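PDB 3C8L: FtsZ-like protein of unknown function from Nostoc punctiforme, which is of unknown function but is FtsZ-like and assembles as four copies of a small alpha/beta chain. Local coordinates for residues I9-Q17 and R28-N37; N52-P63 and F79-G90. All blocks are in the same frame, centred on the assembly; numbering follows the deposited sequence. Where two conformers were deposited one is given.

Contact 1: residues I9-Q17 and R28-N37; sequences IEMGMGIDQ and RAVRNAIAHN. With IMD (imidazole), chain F.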
loop_
_atom_site.group_PDB
_atom_site.type_symbol
_atom_site.label_atom_id
_atom_site.label_comp_id
_atom_site.label_asym_id
_atom_site.label_seq_id
_atom_site.Cartn_x
_atom_site.Cartn_y
_atom_site.Cartn_z
ATOM N N ILE A 9 15.754 0.336 2.538
ATOM C CA ILE A 9 15.217 -0.272 1.308
ATOM C C ILE A 9 13.704 -0.075 1.368
ATOM O O ILE A 9 13.059 -0.478 2.339
ATOM C CB ILE A 9 15.583 -1.766 1.170
ATOM C CG1 ILE A 9 17.098 -2.001 1.310
ATOM C CG2 ILE A 9 15.060 -2.319 -0.134
ATOM C CD1 ILE A 9 17.483 -3.460 1.428
ATOM N N GLU A 10 13.136 0.578 0.356
ATOM C CA GLU A 10 11.716 0.882 0.255
ATOM C C GLU A 10 11.163 0.102 -0.926
ATOM O O GLU A 10 11.657 0.242 -2.049
ATOM C CB GLU A 10 11.557 2.384 0.006
ATOM C CG GLU A 10 12.153 3.236 1.068
ATOM C CD GLU A 10 12.166 4.692 0.655
ATOM O OE1 GLU A 10 11.151 5.385 0.798
ATOM O OE2 GLU A 10 13.239 5.129 0.169
HETATM N N MSE A 11 10.124 -0.696 -0.704
HETATM C CA MSE A 11 9.579 -1.570 -1.728
HETATM C C MSE A 11 8.154 -1.191 -2.101
HETATM O O MSE A 11 7.343 -0.761 -1.270
HETATM C CB MSE A 11 9.684 -3.024 -1.249
HETATM C CG MSE A 11 11.176 -3.496 -1.261
HETATM SE SE MSE A 11 11.609 -4.972 -0.113
HETATM C CE MSE A 11 11.566 -3.998 1.605
ATOM N N GLY A 12 7.824 -1.398 -3.367
ATOM C CA GLY A 12 6.518 -1.054 -3.899
ATOM C C GLY A 12 6.133 -1.858 -5.112
ATOM O O GLY A 12 7.002 -2.461 -5.762
HETATM N N MSE A 13 4.839 -1.838 -5.417
HETATM C CA MSE A 13 4.258 -2.554 -6.552
HETATM C C MSE A 13 3.553 -1.540 -7.458
HETATM O O MSE A 13 2.905 -0.614 -6.956
HETATM C CB MSE A 13 3.225 -3.582 -6.050
HETATM C CG MSE A 13 2.527 -4.391 -7.140
HETATM SE SE MSE A 13 1.270 -5.682 -6.486
HETATM C CE MSE A 13 0.133 -4.531 -5.712
ATOM N N GLY A 14 3.630 -1.762 -8.762
ATOM C CA GLY A 14 2.980 -0.914 -9.760
ATOM C C GLY A 14 2.352 -1.794 -10.826
ATOM O O GLY A 14 2.865 -2.867 -11.147
ATOM N N ILE A 15 1.236 -1.332 -11.359
ATOM C CA ILE A 15 0.468 -2.113 -12.291
ATOM C C ILE A 15 0.045 -1.346 -13.522
ATOM O O ILE A 15 -0.466 -0.240 -13.401
ATOM C CB ILE A 15 -0.826 -2.642 -11.586
ATOM C CG1 ILE A 15 -0.490 -3.333 -10.248
ATOM C CG2 ILE A 15 -1.616 -3.587 -12.526
ATOM C CD1 ILE A 15 -1.694 -3.723 -9.394
ATOM N N ASP A 16 0.292 -1.959 -14.678
ATOM C CA ASP A 16 -0.180 -1.472 -15.985
ATOM C C ASP A 16 -1.405 -2.329 -16.275
ATOM O O ASP A 16 -1.256 -3.472 -16.696
ATOM C CB ASP A 16 0.879 -1.719 -17.073
ATOM C CG ASP A 16 0.314 -1.665 -18.483
ATOM O OD1 ASP A 16 -0.686 -0.923 -18.706
ATOM O OD2 ASP A 16 0.901 -2.343 -19.374
ATOM N N GLN A 17 -2.605 -1.801 -16.066
ATOM C CA GLN A 17 -3.818 -2.600 -16.265
ATOM C C GLN A 17 -4.207 -2.782 -17.721
ATOM O O GLN A 17 -4.898 -3.730 -18.058
ATOM C CB GLN A 17 -4.999 -2.018 -15.481
ATOM C CG GLN A 17 -4.761 -1.980 -13.983
ATOM C CD GLN A 17 -6.016 -1.800 -13.151
ATOM O OE1 GLN A 17 -7.141 -1.965 -13.636
ATOM N NE2 GLN A 17 -5.836 -1.515 -11.872
ATOM N N ARG A 28 5.173 3.309 -11.730
ATOM C CA ARG A 28 4.202 3.285 -10.628
ATOM C C ARG A 28 4.767 2.523 -9.433
ATOM O O ARG A 28 4.497 2.889 -8.285
ATOM C CB ARG A 28 2.908 2.663 -11.068
ATOM C CG ARG A 28 2.114 3.582 -11.979
ATOM C CD ARG A 28 0.895 2.937 -12.578
ATOM N NE ARG A 28 0.114 3.900 -13.366
ATOM C CZ ARG A 28 -0.887 3.600 -14.171
ATOM N NH1 ARG A 28 -1.257 2.349 -14.339
ATOM N NH2 ARG A 28 -1.512 4.576 -14.850
ATOM N N ALA A 29 5.548 1.469 -9.681
ATOM C CA ALA A 29 6.164 0.710 -8.599
ATOM C C ALA A 29 7.163 1.559 -7.796
ATOM O O ALA A 29 7.179 1.520 -6.564
ATOM C CB ALA A 29 6.835 -0.551 -9.131
ATOM N N VAL A 30 8.009 2.329 -8.480
ATOM C CA VAL A 30 8.954 3.226 -7.818
ATOM C C VAL A 30 8.180 4.295 -7.016
ATOM O O VAL A 30 8.511 4.581 -5.855
ATOM C CB VAL A 30 9.916 3.877 -8.840
ATOM C CG1 VAL A 30 10.810 4.925 -8.174
ATOM C CG2 VAL A 30 10.774 2.800 -9.513
ATOM N N ARG A 31 7.141 4.871 -7.623
ATOM C CA ARG A 31 6.333 5.881 -6.927
ATOM C C ARG A 31 5.740 5.283 -5.653
ATOM O O ARG A 31 5.799 5.888 -4.583
ATOM C CB ARG A 31 5.196 6.403 -7.810
ATOM C CG ARG A 31 4.239 7.360 -7.019
ATOM C CD ARG A 31 3.262 8.043 -7.898
ATOM N NE ARG A 31 2.324 7.100 -8.473
ATOM C CZ ARG A 31 1.580 7.348 -9.545
ATOM N NH1 ARG A 31 1.695 8.492 -10.205
ATOM N NH2 ARG A 31 0.755 6.415 -9.988
ATOM N N ASN A 32 5.130 4.104 -5.765
ATOM C CA ASN A 32 4.487 3.354 -4.623
ATOM C C ASN A 32 5.505 3.056 -3.560
ATOM O O ASN A 32 5.189 3.062 -2.373
ATOM C CB ASN A 32 3.879 1.964 -5.089
ATOM C CG ASN A 32 3.081 1.115 -3.942
ATOM O OD1 ASN A 32 3.511 -0.005 -3.498
ATOM N ND2 ASN A 32 1.905 1.611 -3.549
ATOM N N ALA A 33 6.739 2.763 -3.968
ATOM C CA ALA A 33 7.767 2.391 -3.006
ATOM C C ALA A 33 8.136 3.525 -2.048
ATOM O O ALA A 33 8.443 3.292 -0.874
ATOM C CB ALA A 33 9.022 1.898 -3.729
ATOM N N ILE A 34 8.149 4.748 -2.576
ATOM C CA ILE A 34 8.600 5.868 -1.800
ATOM C C ILE A 34 7.527 6.831 -1.307
ATOM O O ILE A 34 7.796 7.648 -0.423
ATOM C CB ILE A 34 9.689 6.677 -2.590
ATOM C CG1 ILE A 34 9.071 7.438 -3.768
ATOM C CG2 ILE A 34 10.856 5.770 -3.009
ATOM C CD1 ILE A 34 10.034 8.358 -4.546
ATOM N N ALA A 35 6.313 6.718 -1.833
ATOM C CA ALA A 35 5.270 7.699 -1.543
ATOM C C ALA A 35 4.859 7.833 -0.110
ATOM O O ALA A 35 4.394 8.899 0.306
ATOM C CB ALA A 35 4.007 7.389 -2.399
ATOM N N HIS A 36 4.959 6.741 0.634
ATOM C CA HIS A 36 4.491 6.726 2.010
ATOM C C HIS A 36 5.565 6.882 3.033
ATOM O O HIS A 36 5.309 6.661 4.216
ATOM C CB HIS A 36 3.600 5.521 2.298
ATOM C CG HIS A 36 2.334 5.467 1.506
ATOM N ND1 HIS A 36 1.526 4.348 1.518
ATOM C CD2 HIS A 36 1.767 6.337 0.636
ATOM C CE1 HIS A 36 0.489 4.554 0.730
ATOM N NE2 HIS A 36 0.620 5.743 0.169
ATOM N N ASN A 37 6.764 7.272 2.598
ATOM C CA ASN A 37 7.869 7.530 3.503
ATOM C C ASN A 37 8.445 8.911 3.268
ATOM O O ASN A 37 8.349 9.434 2.175
ATOM C CB ASN A 37 9.025 6.532 3.277
ATOM C CG ASN A 37 8.598 5.101 3.350
ATOM O OD1 ASN A 37 7.884 4.701 4.260
ATOM N ND2 ASN A 37 9.054 4.316 2.393
HETATM N N1 IMD F . 13.398 7.383 -0.974
HETATM C C2 IMD F . 12.531 8.364 -0.840
HETATM N N3 IMD F . 12.902 9.382 -1.651
HETATM C C4 IMD F . 14.010 9.014 -2.297
HETATM C C5 IMD F . 14.349 7.749 -1.866
HETATM O O HOH W 1 10.287 8.184 0.792
HETATM O O HOH W 2 4.635 -0.203 -0.709
HETATM O O HOH W 3 -3.285 1.034 -16.099
#

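Contact 2: residues N52-P63 and F79-G90; sequences NEMIIEVQVAVP and FGRKTLTVESGG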
loop_
_atom_site.group_PDB
_atom_site.type_symbol
_atom_site.label_atom_id
_atom_site.label_comp_id
_atom_site.label_asym_id
_atom_site.label_seq_id
_atom_site.Cartn_x
_atom_site.Cartn_y
_atom_site.Cartn_z
ATOM N N ASN A 52 20.085 15.577 -2.316
ATOM C CA ASN A 52 20.424 15.290 -3.723
ATOM C C ASN A 52 21.770 14.574 -3.867
ATOM O O ASN A 52 22.099 14.085 -4.955
ATOM C CB ASN A 52 20.413 16.566 -4.540
ATOM C CG ASN A 52 20.451 16.300 -6.048
ATOM O OD1 ASN A 52 19.638 15.533 -6.574
ATOM N ND2 ASN A 52 21.381 16.942 -6.738
ATOM N N GLU A 53 22.552 14.538 -2.787
ATOM C CA GLU A 53 23.811 13.821 -2.783
ATOM C C GLU A 53 23.636 12.338 -2.450
ATOM O O GLU A 53 24.593 11.587 -2.580
ATOM C CB GLU A 53 24.790 14.459 -1.800
ATOM C CG GLU A 53 25.166 15.845 -2.218
ATOM C CD GLU A 53 26.055 16.558 -1.220
ATOM O OE1 GLU A 53 26.289 16.014 -0.115
ATOM O OE2 GLU A 53 26.508 17.672 -1.559
HETATM N N MSE A 54 22.455 11.910 -2.008
HETATM C CA MSE A 54 22.310 10.512 -1.663
HETATM C C MSE A 54 22.356 9.612 -2.872
HETATM O O MSE A 54 21.904 9.982 -3.948
HETATM C CB MSE A 54 21.042 10.215 -0.874
HETATM C CG MSE A 54 20.980 10.919 0.447
HETATM SE SE MSE A 54 19.692 10.106 1.577
HETATM C CE MSE A 54 18.190 10.139 0.280
ATOM N N ILE A 55 22.891 8.420 -2.660
ATOM C CA ILE A 55 23.001 7.410 -3.685
ATOM C C ILE A 55 21.696 6.628 -3.599
ATOM O O ILE A 55 21.336 6.130 -2.506
ATOM C CB ILE A 55 24.189 6.455 -3.414
ATOM C CG1 ILE A 55 25.498 7.246 -3.507
ATOM C CG2 ILE A 55 24.140 5.336 -4.402
ATOM C CD1 ILE A 55 26.696 6.485 -2.995
ATOM N N ILE A 56 20.981 6.553 -4.713
ATOM C CA ILE A 56 19.729 5.824 -4.764
ATOM C C ILE A 56 19.793 4.787 -5.877
ATOM O O ILE A 56 19.932 5.121 -7.043
ATOM C CB ILE A 56 18.519 6.753 -4.964
ATOM C CG1 ILE A 56 18.534 7.884 -3.915
ATOM C CG2 ILE A 56 17.229 5.918 -4.875
ATOM C CD1 ILE A 56 17.376 8.881 -4.064
ATOM N N GLU A 57 19.692 3.511 -5.518
ATOM C CA GLU A 57 19.696 2.427 -6.478
ATOM C C GLU A 57 18.283 1.850 -6.552
ATOM O O GLU A 57 17.688 1.507 -5.517
ATOM C CB GLU A 57 20.653 1.317 -6.059
ATOM C CG GLU A 57 22.115 1.665 -6.048
ATOM C CD GLU A 57 22.950 0.458 -5.513
ATOM O OE1 GLU A 57 22.385 -0.634 -5.257
ATOM O OE2 GLU A 57 24.114 0.667 -5.322
ATOM N N VAL A 58 17.800 1.650 -7.773
ATOM C CA VAL A 58 16.477 1.120 -8.003
ATOM C C VAL A 58 16.598 -0.232 -8.686
ATOM O O VAL A 58 17.311 -0.350 -9.686
ATOM C CB VAL A 58 15.625 2.066 -8.873
ATOM C CG1 VAL A 58 14.212 1.508 -9.064
ATOM C CG2 VAL A 58 15.567 3.450 -8.250
ATOM N N GLN A 59 15.929 -1.249 -8.125
ATOM C CA GLN A 59 15.885 -2.589 -8.686
ATOM C C GLN A 59 14.434 -2.876 -9.043
ATOM O O GLN A 59 13.572 -2.851 -8.146
ATOM C CB GLN A 59 16.366 -3.615 -7.646
ATOM C CG GLN A 59 16.355 -5.051 -8.141
ATOM C CD GLN A 59 16.517 -6.096 -7.036
ATOM O OE1 GLN A 59 16.671 -5.766 -5.864
ATOM N NE2 GLN A 59 16.492 -7.364 -7.428
ATOM N N VAL A 60 14.155 -3.080 -10.340
ATOM C CA VAL A 60 12.816 -3.400 -10.820
ATOM C C VAL A 60 12.729 -4.788 -11.431
ATOM O O VAL A 60 13.643 -5.202 -12.149
ATOM C CB VAL A 60 12.348 -2.365 -11.895
ATOM C CG1 VAL A 60 11.113 -2.858 -12.674
ATOM C CG2 VAL A 60 12.059 -1.009 -11.231
ATOM N N ALA A 61 11.660 -5.522 -11.107
ATOM C CA ALA A 61 11.361 -6.813 -11.713
ATOM C C ALA A 61 9.974 -6.664 -12.330
ATOM O O ALA A 61 9.027 -6.218 -11.662
ATOM C CB ALA A 61 11.458 -7.954 -10.739
ATOM N N VAL A 62 9.848 -7.035 -13.602
ATOM C CA VAL A 62 8.595 -6.855 -14.316
ATOM C C VAL A 62 8.609 -7.746 -15.563
ATOM O O VAL A 62 9.688 -8.123 -16.030
ATOM C CB VAL A 62 8.490 -5.337 -14.780
ATOM C CG1 VAL A 62 9.638 -4.984 -15.771
ATOM C CG2 VAL A 62 7.154 -4.980 -15.386
ATOM N N PRO A 63 7.424 -8.106 -16.093
ATOM C CA PRO A 63 7.433 -8.815 -17.373
ATOM C C PRO A 63 7.944 -7.869 -18.481
ATOM O O PRO A 63 7.742 -6.655 -18.407
ATOM C CB PRO A 63 5.974 -9.230 -17.577
ATOM C CG PRO A 63 5.312 -9.032 -16.262
ATOM C CD PRO A 63 6.073 -8.041 -15.508
ATOM N N PHE A 79 15.194 13.283 -6.384
ATOM C CA PHE A 79 16.547 13.763 -6.236
ATOM C C PHE A 79 17.442 12.555 -6.107
ATOM O O PHE A 79 16.970 11.401 -6.097
ATOM C CB PHE A 79 16.662 14.607 -4.964
ATOM C CG PHE A 79 16.091 13.949 -3.750
ATOM C CD1 PHE A 79 16.701 12.857 -3.148
ATOM C CD2 PHE A 79 14.907 14.440 -3.189
ATOM C CE1 PHE A 79 16.117 12.246 -2.035
ATOM C CE2 PHE A 79 14.358 13.859 -2.071
ATOM C CZ PHE A 79 14.942 12.760 -1.508
ATOM N N GLY A 80 18.741 12.840 -6.051
ATOM C CA GLY A 80 19.763 11.834 -5.812
ATOM C C GLY A 80 20.601 11.426 -7.012
ATOM O O GLY A 80 20.335 11.816 -8.147
ATOM N N ARG A 81 21.599 10.595 -6.730
ATOM C CA ARG A 81 22.533 10.025 -7.714
ATOM C C ARG A 81 21.930 8.658 -7.952
ATOM O O ARG A 81 22.102 7.746 -7.126
ATOM C CB ARG A 81 23.923 9.986 -7.123
ATOM C CG ARG A 81 24.463 11.379 -6.816
ATOM C CD ARG A 81 25.820 11.371 -6.148
ATOM N NE ARG A 81 26.265 12.728 -5.903
ATOM C CZ ARG A 81 27.435 13.054 -5.355
ATOM N NH1 ARG A 81 28.332 12.135 -5.030
ATOM N NH2 ARG A 81 27.707 14.326 -5.195
ATOM N N LYS A 82 21.261 8.533 -9.099
ATOM C CA LYS A 82 20.364 7.410 -9.383
ATOM C C LYS A 82 20.820 6.375 -10.360
ATOM O O LYS A 82 21.366 6.718 -11.411
ATOM C CB LYS A 82 19.074 7.977 -10.031
ATOM C CG LYS A 82 18.426 9.126 -9.350
ATOM C CD LYS A 82 17.280 9.747 -10.175
ATOM C CE LYS A 82 16.813 11.067 -9.681
ATOM N NZ LYS A 82 15.812 11.653 -10.630
ATOM N N THR A 83 20.539 5.105 -10.056
ATOM C CA THR A 83 20.815 4.035 -10.986
ATOM C C THR A 83 19.613 3.092 -11.010
ATOM O O THR A 83 18.852 2.995 -10.016
ATOM C CB THR A 83 22.057 3.235 -10.661
ATOM O OG1 THR A 83 21.875 2.552 -9.423
ATOM C CG2 THR A 83 23.292 4.093 -10.596
ATOM N N LEU A 84 19.461 2.373 -12.112
ATOM C CA LEU A 84 18.391 1.403 -12.290
ATOM C C LEU A 84 18.878 0.080 -12.867
ATOM O O LEU A 84 19.766 0.055 -13.729
ATOM C CB LEU A 84 17.326 1.944 -13.301
ATOM C CG LEU A 84 16.137 1.044 -13.665
ATOM C CD1 LEU A 84 15.241 0.802 -12.445
ATOM C CD2 LEU A 84 15.323 1.670 -14.807
ATOM N N THR A 85 18.318 -1.009 -12.341
ATOM C CA THR A 85 18.469 -2.320 -12.955
ATOM C C THR A 85 17.028 -2.805 -13.217
ATOM O O THR A 85 16.101 -2.492 -12.435
ATOM C CB THR A 85 19.236 -3.343 -12.123
ATOM O OG1 THR A 85 18.508 -3.669 -10.943
ATOM C CG2 THR A 85 20.632 -2.830 -11.791
ATOM N N VAL A 86 16.828 -3.509 -14.325
ATOM C CA VAL A 86 15.542 -4.092 -14.665
ATOM C C VAL A 86 15.799 -5.565 -14.971
ATOM O O VAL A 86 16.740 -5.901 -15.706
ATOM C CB VAL A 86 14.860 -3.408 -15.867
ATOM C CG1 VAL A 86 13.427 -3.846 -15.969
ATOM C CG2 VAL A 86 14.872 -1.882 -15.679
ATOM N N GLU A 87 14.968 -6.439 -14.418
ATOM C CA GLU A 87 15.077 -7.867 -14.604
ATOM C C GLU A 87 13.694 -8.479 -14.765
ATOM O O GLU A 87 12.673 -7.857 -14.444
ATOM C CB GLU A 87 15.791 -8.501 -13.387
ATOM C CG GLU A 87 14.955 -8.475 -12.097
ATOM C CD GLU A 87 15.766 -8.792 -10.875
ATOM O OE1 GLU A 87 15.892 -9.988 -10.536
ATOM O OE2 GLU A 87 16.378 -7.869 -10.318
ATOM N N SER A 88 13.643 -9.698 -15.300
ATOM C CA SER A 88 12.373 -10.406 -15.486
ATOM C C SER A 88 11.851 -10.882 -14.123
ATOM O O SER A 88 12.580 -11.472 -13.345
ATOM C CB SER A 88 12.536 -11.585 -16.435
ATOM O OG SER A 88 11.289 -12.201 -16.678
ATOM N N GLY A 89 10.569 -10.656 -13.886
ATOM C CA GLY A 89 9.918 -10.979 -12.621
ATOM C C GLY A 89 8.571 -10.311 -12.594
ATOM O O GLY A 89 7.949 -10.058 -13.627
ATOM N N GLY A 90 8.124 -9.964 -11.401
ATOM C CA GLY A 90 6.803 -9.402 -11.282
ATOM C C GLY A 90 5.767 -10.474 -11.637
ATOM O O GLY A 90 5.916 -11.656 -11.257
HETATM O O HOH W 4 24.515 14.846 -6.151
HETATM O O HOH W 5 20.160 -0.187 -9.364
HETATM O O HOH W 6 16.483 -5.424 -11.500
#

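Contact 1: residues I9-Q17 and R28-N37
Gly12 and Gly14 of strand 9-16 lie against Ala33 and Ala29 of helix 28-34, CA to CA 3.8 Å in both pairs, where the helix crosses the strand at 143° with the axes only 5.5 Å apart. Such closeness explains the small residues: a side chain on either glycine would run into the helix backbone, and the alanine methyls are small enough to rest on the strand backbone, Ala29 CB 3.4 Å from Gly14 N. Between them Asn32, in one of its two modelled conformers, with CG anti to its own N (chi1 -176°), reaches down to the strand, and its OD1 accepts the N-H of Met13, a selenomethionine, at 3.0 Å, from a donor tilted out of the carbonyl plane. A water lies within hydrogen-bonding distance of this OD1 and of Met11 O.

At one end the extended chain of Arg28 runs along the strand and delivers NH1 to Ile15 O at 2.9 Å, the oxygen lying at the edge of the guanidinium, in its plane; a water joins this NH1 to Gln17 N. At the other end the Glu10 carboxylate is held by both oxygens. OE1 takes Asn37 ND2 at 2.8 Å on its anti lone pair, the two flat groups turned 46° apart, and water bridges OE1 to Ile34 O. OE2 receives N1 of an imidazole, probably from the crystallisation liquor, in a short, nearly straight bond of 2.5 Å. The CG2 of Ile34 packs against that same imidazole.

Beyond the helix, Val30 meets Val76 and Leu77. The strand bonds along its length to strand 107-120, whose Ala113 touches Ala29, while Ile9, Glu10 and Asn37 pair with a strand of the second subunit, carrying the sheet across the interface.

Contact 2: residues N52-P63 and F79-G90
Backbone hydrogen bonds join strands 55-62 and 81-88 in parallel, from Arg81 N to Met54 O (2.9 Å) as far as Val62 N to Glu87 O (3.1 Å). Ahead of them, Asn52 OD1 accepts Gly80 N at 2.9 Å in a nearly straight bond; Gly80 has backbone angles that call for glycine.

Apolar contacts occupy the face of Ile56, Val58, Val60, Leu84 and Val86. Leu84 CD1 lies 3.6 Å from Val58 CG1 and also touches Val60 CG2, the beta-branched Ile and Val being well suited to strands. In one of its two conformers, the methyl CE of selenomethionine Met54 meets the edge of the Phe79 ring.

The strands form a beta-alpha-beta unit with helix 70-74, which packs on Leu84 and Val58.

The face of Glu57, Gln59, Thr83, Thr85 and Glu87 is largely polar. Gln59, extended with CG anti to the backbone N (chi1 180°), sends NE2 to Glu87 OE2 at 2.9 Å, meeting it from above the carboxylate plane; NE2 also bonds Ile92 O of the fourth subunit. One water links OE2, Thr85 OG1 and Val60 O. Replacing Glu87 by an alanine would probably leave Gln59 NE2 without this acceptor and deprive the water of one anchor.

In the fold
Contact 1 is mostly buried, whereas contact 2 is buried on its apolar face and reaches solvent along residues such as Arg81, Thr83 and Thr85. The two meet directly, Val30 CG2 lying 3.7 Å from Val58 CG1, since helix 22-34 packs through Val30 and Ala26 on the face of the sheet that Val58 and Val60 supply. Strand 107-120 lies between their strands, bonding to both 4-16 and 55-62. Their chemistry differs accordingly: residues 9-17 and 28-37 rely on glycine and alanine for close helix-on-sheet packing with side-chain-to-backbone bonds, while 52-63 and 79-90 rely on repeated backbone pairing. Both also touch the fourth subunit.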